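Local structure of defective in germ line development protein 3, isoform a (Caenorhabditis elegans, 3N89) at residues M256-I267 / L313-F323. The protein is a Bicaudal-C ortholog involved in germline development, whose four KH domains form a globular platform that probably serves in RNA binding. Numbering follows the deposited sequence.
Sequences MDLLPISMCFNI and LNCASLRSKEF
Phe-265 lays one face of its ring over Ala-316, whose CB sits 3.7 Å from the ring centroid, 22° off the normal, in a CH-pi contact. CG of Phe-265 stands between its own backbone N and carbonyl carbon (chi1 61°), which turns the ring across to the neighbouring strand; there its edge meets Leu-318 CD1. Beneath these side chains strands 260-267 and 313-321 run antiparallel, with paired backbone bonds at Met-263/Leu-318, Phe-265/Ala-316, Ile-267/Asn-314 and Ile-261/Ser-320, the last with a weak return bond. Where strand 313-321 ends and strand 260-267 begins, the Ile-261 and Glu-322 side chains cross at about a right angle, with Ile-261 CD1 3.6 Å from Glu-322 CG. Glu-322 N donates almost straight to Leu-259 O at 2.8 Å. Lys-321 runs alongside Leu-258, and its NZ reaches Leu-258 O at 3.2 Å in the carbonyl plane. Arg-101 and Tyr-350 bind the Glu-322 carboxylate, and Gln-199 O also accepts from Lys-321 NZ. Ile-261, Met-263, Phe-265 and Leu-318 thus give these fourth-KH strands a largely apolar face against helix 325-335, while buried charges at this end find polar partners in other parts of the chain; strand 29-35 of the first KH domain continues the sheet, consistent with one compact platform.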
loop_
_atom_site.group_PDB
_atom_site.type_symbol
_atom_site.label_atom_id
_atom_site.label_comp_id
_atom_site.label_asym_id
_atom_site.label_seq_id
_atom_site.Cartn_x
_atom_site.Cartn_y
_atom_site.Cartn_z
ATOM N N MET A 256 -7.047 0.806 -0.002
ATOM C CA MET A 256 -5.673 0.639 -0.476
ATOM C C MET A 256 -5.408 1.248 -1.856
ATOM O O MET A 256 -4.272 1.571 -2.176
ATOM C CB MET A 256 -5.272 -0.842 -0.499
ATOM C CG MET A 256 -5.174 -1.501 0.871
ATOM S SD MET A 256 -4.025 -2.916 0.907
ATOM C CE MET A 256 -4.553 -3.836 -0.576
ATOM N N ASP A 257 -6.439 1.382 -2.688
ATOM C CA ASP A 257 -6.236 1.983 -4.003
ATOM C C ASP A 257 -5.879 3.464 -3.822
ATOM O O ASP A 257 -5.346 4.095 -4.734
ATOM C CB ASP A 257 -7.503 1.895 -4.865
ATOM C CG ASP A 257 -7.713 0.528 -5.501
ATOM O OD1 ASP A 257 -6.727 -0.199 -5.757
ATOM O OD2 ASP A 257 -8.890 0.201 -5.774
ATOM N N LEU A 258 -6.185 4.013 -2.644
ATOM C CA LEU A 258 -5.925 5.424 -2.353
ATOM C C LEU A 258 -4.539 5.715 -1.791
ATOM O O LEU A 258 -4.088 6.861 -1.806
ATOM C CB LEU A 258 -6.980 5.972 -1.384
ATOM C CG LEU A 258 -8.421 6.107 -1.891
ATOM C CD1 LEU A 258 -9.295 6.750 -0.814
ATOM C CD2 LEU A 258 -8.441 6.953 -3.144
ATOM N N LEU A 259 -3.879 4.684 -1.277
ATOM C CA LEU A 259 -2.541 4.820 -0.711
ATOM C C LEU A 259 -1.609 5.471 -1.720
ATOM O O LEU A 259 -1.596 5.090 -2.888
ATOM C CB LEU A 259 -1.984 3.445 -0.332
ATOM C CG LEU A 259 -2.499 2.825 0.961
ATOM C CD1 LEU A 259 -1.984 1.412 1.070
ATOM C CD2 LEU A 259 -2.041 3.666 2.156
ATOM N N PRO A 260 -0.812 6.459 -1.283
ATOM C CA PRO A 260 0.119 7.139 -2.184
ATOM C C PRO A 260 1.258 6.224 -2.613
ATOM O O PRO A 260 1.581 5.259 -1.924
ATOM C CB PRO A 260 0.606 8.320 -1.345
ATOM C CG PRO A 260 0.608 7.760 0.036
ATOM C CD PRO A 260 -0.719 7.017 0.080
ATOM N N ILE A 261 1.868 6.545 -3.748
ATOM C CA ILE A 261 2.961 5.751 -4.291
ATOM C C ILE A 261 3.908 6.710 -5.005
ATOM O O ILE A 261 3.475 7.746 -5.511
ATOM C CB ILE A 261 2.407 4.704 -5.302
ATOM C CG1 ILE A 261 3.418 3.585 -5.528
ATOM C CG2 ILE A 261 2.081 5.378 -6.643
ATOM C CD1 ILE A 261 2.807 2.386 -6.222
ATOM N N SER A 262 5.193 6.380 -5.048
ATOM C CA SER A 262 6.154 7.246 -5.721
ATOM C C SER A 262 7.386 6.466 -6.117
ATOM O O SER A 262 7.719 5.462 -5.490
ATOM C CB SER A 262 6.570 8.404 -4.815
ATOM O OG SER A 262 7.399 7.944 -3.766
ATOM N N MET A 263 8.066 6.938 -7.156
ATOM C CA MET A 263 9.268 6.277 -7.642
ATOM C C MET A 263 10.374 7.300 -7.837
ATOM O O MET A 263 10.186 8.290 -8.542
ATOM C CB MET A 263 8.961 5.587 -8.962
ATOM C CG MET A 263 10.059 4.693 -9.459
ATOM S SD MET A 263 9.496 3.849 -10.930
ATOM C CE MET A 263 9.643 5.154 -12.130
ATOM N N CYS A 264 11.525 7.059 -7.218
ATOM C CA CYS A 264 12.645 7.981 -7.333
ATOM C C CYS A 264 13.769 7.461 -8.232
ATOM O O CYS A 264 13.885 6.258 -8.486
ATOM C CB CYS A 264 13.203 8.294 -5.940
ATOM S SG CYS A 264 11.968 8.909 -4.757
ATOM N N PHE A 265 14.588 8.391 -8.713
ATOM C CA PHE A 265 15.735 8.081 -9.562
ATOM C C PHE A 265 16.468 9.354 -9.960
ATOM O O PHE A 265 15.915 10.453 -9.870
ATOM C CB PHE A 265 15.318 7.331 -10.835
ATOM C CG PHE A 265 14.368 8.094 -11.715
ATOM C CD1 PHE A 265 13.012 8.159 -11.408
ATOM C CD2 PHE A 265 14.821 8.738 -12.860
ATOM C CE1 PHE A 265 12.121 8.854 -12.235
ATOM C CE2 PHE A 265 13.937 9.436 -13.694
ATOM C CZ PHE A 265 12.586 9.492 -13.377
ATOM N N ASN A 266 17.718 9.194 -10.387
ATOM C CA ASN A 266 18.539 10.321 -10.824
ATOM C C ASN A 266 18.693 10.245 -12.339
ATOM O O ASN A 266 18.564 9.176 -12.922
ATOM C CB ASN A 266 19.918 10.264 -10.161
ATOM C CG ASN A 266 19.837 10.226 -8.642
ATOM O OD1 ASN A 266 18.915 10.776 -8.044
ATOM N ND2 ASN A 266 20.817 9.588 -8.012
ATOM N N ILE A 267 18.969 11.365 -12.989
ATOM C CA ILE A 267 19.120 11.317 -14.432
ATOM C C ILE A 267 20.003 12.419 -15.010
ATOM O O ILE A 267 19.736 13.606 -14.822
ATOM C CB ILE A 267 17.727 11.330 -15.121
ATOM C CG1 ILE A 267 17.891 11.150 -16.628
ATOM C CG2 ILE A 267 16.979 12.613 -14.802
ATOM C CD1 ILE A 267 16.656 10.609 -17.298
ATOM N N LEU A 313 23.250 16.941 -12.886
ATOM C CA LEU A 313 22.197 15.926 -12.919
ATOM C C LEU A 313 20.916 16.365 -12.209
ATOM O O LEU A 313 20.925 17.316 -11.429
ATOM C CB LEU A 313 22.712 14.636 -12.277
ATOM C CG LEU A 313 22.877 14.648 -10.756
ATOM C CD1 LEU A 313 21.581 14.181 -10.118
ATOM C CD2 LEU A 313 24.007 13.724 -10.344
ATOM N N ASN A 314 19.821 15.657 -12.479
ATOM C CA ASN A 314 18.522 15.946 -11.868
ATOM C C ASN A 314 18.036 14.790 -10.993
ATOM O O ASN A 314 18.222 13.624 -11.339
ATOM C CB ASN A 314 17.465 16.185 -12.948
ATOM C CG ASN A 314 17.692 17.459 -13.728
ATOM O OD1 ASN A 314 17.508 18.565 -13.211
ATOM N ND2 ASN A 314 18.088 17.313 -14.991
ATOM N N CYS A 315 17.411 15.121 -9.863
ATOM C CA CYS A 315 16.847 14.113 -8.964
ATOM C C CYS A 315 15.350 14.110 -9.247
ATOM O O CYS A 315 14.639 15.041 -8.880
ATOM C CB CYS A 315 17.075 14.479 -7.497
ATOM S SG CYS A 315 18.798 14.547 -6.990
ATOM N N ALA A 316 14.877 13.071 -9.920
ATOM C CA ALA A 316 13.470 12.979 -10.257
ATOM C C ALA A 316 12.688 12.165 -9.235
ATOM O O ALA A 316 13.246 11.348 -8.509
ATOM C CB ALA A 316 13.306 12.366 -11.644
ATOM N N SER A 317 11.383 12.407 -9.196
ATOM C CA SER A 317 10.473 11.712 -8.303
ATOM C C SER A 317 9.085 11.806 -8.930
ATOM O O SER A 317 8.634 12.891 -9.298
ATOM C CB SER A 317 10.472 12.374 -6.921
ATOM O OG SER A 317 9.431 11.869 -6.100
ATOM N N LEU A 318 8.421 10.666 -9.074
ATOM C CA LEU A 318 7.083 10.628 -9.653
ATOM C C LEU A 318 6.115 10.175 -8.576
ATOM O O LEU A 318 6.361 9.173 -7.906
ATOM C CB LEU A 318 7.029 9.658 -10.839
ATOM C CG LEU A 318 7.747 10.098 -12.120
ATOM C CD1 LEU A 318 9.216 10.272 -11.833
ATOM C CD2 LEU A 318 7.572 9.061 -13.219
ATOM N N ARG A 319 5.033 10.926 -8.385
ATOM C CA ARG A 319 4.046 10.556 -7.380
ATOM C C ARG A 319 2.666 10.357 -7.999
ATOM O O ARG A 319 2.435 10.693 -9.164
ATOM C CB ARG A 319 3.952 11.617 -6.276
ATOM C CG ARG A 319 5.259 11.976 -5.576
ATOM C CD ARG A 319 5.930 13.158 -6.250
ATOM N NE ARG A 319 7.095 13.610 -5.501
ATOM C CZ ARG A 319 7.038 14.135 -4.280
ATOM N NH1 ARG A 319 5.869 14.274 -3.671
ATOM N NH2 ARG A 319 8.149 14.513 -3.665
ATOM N N SER A 320 1.759 9.808 -7.200
ATOM C CA SER A 320 0.391 9.537 -7.613
ATOM C C SER A 320 -0.156 8.521 -6.621
ATOM O O SER A 320 0.581 8.047 -5.756
ATOM C CB SER A 320 0.368 8.939 -9.017
ATOM O OG SER A 320 -0.940 8.967 -9.566
ATOM N N LYS A 321 -1.440 8.192 -6.727
ATOM C CA LYS A 321 -2.026 7.197 -5.834
ATOM C C LYS A 321 -1.853 5.825 -6.480
ATOM O O LYS A 321 -1.925 5.706 -7.703
ATOM C CB LYS A 321 -3.503 7.500 -5.573
ATOM C CG LYS A 321 -3.712 8.759 -4.720
ATOM C CD LYS A 321 -5.176 9.036 -4.446
ATOM C CE LYS A 321 -5.335 10.205 -3.478
ATOM N NZ LYS A 321 -4.602 9.963 -2.184
ATOM N N GLU A 322 -1.601 4.804 -5.659
ATOM C CA GLU A 322 -1.378 3.442 -6.138
ATOM C C GLU A 322 -2.213 3.007 -7.330
ATOM O O GLU A 322 -1.670 2.656 -8.377
ATOM C CB GLU A 322 -1.581 2.423 -5.007
ATOM C CG GLU A 322 -0.318 1.604 -4.702
ATOM C CD GLU A 322 -0.613 0.278 -4.037
ATOM O OE1 GLU A 322 -1.332 0.257 -3.016
ATOM O OE2 GLU A 322 -0.117 -0.749 -4.538
ATOM N N PHE A 323 -3.532 3.030 -7.167
ATOM C CA PHE A 323 -4.446 2.599 -8.220
ATOM C C PHE A 323 -4.102 3.176 -9.584
ATOM O O PHE A 323 -4.366 2.558 -10.611
ATOM C CB PHE A 323 -5.891 2.966 -7.851
ATOM C CG PHE A 323 -6.279 4.365 -8.222
ATOM C CD1 PHE A 323 -6.841 4.637 -9.463
ATOM C CD2 PHE A 323 -6.075 5.416 -7.335
ATOM C CE1 PHE A 323 -7.197 5.939 -9.813
ATOM C CE2 PHE A 323 -6.427 6.717 -7.679
ATOM C CZ PHE A 323 -6.988 6.975 -8.920
#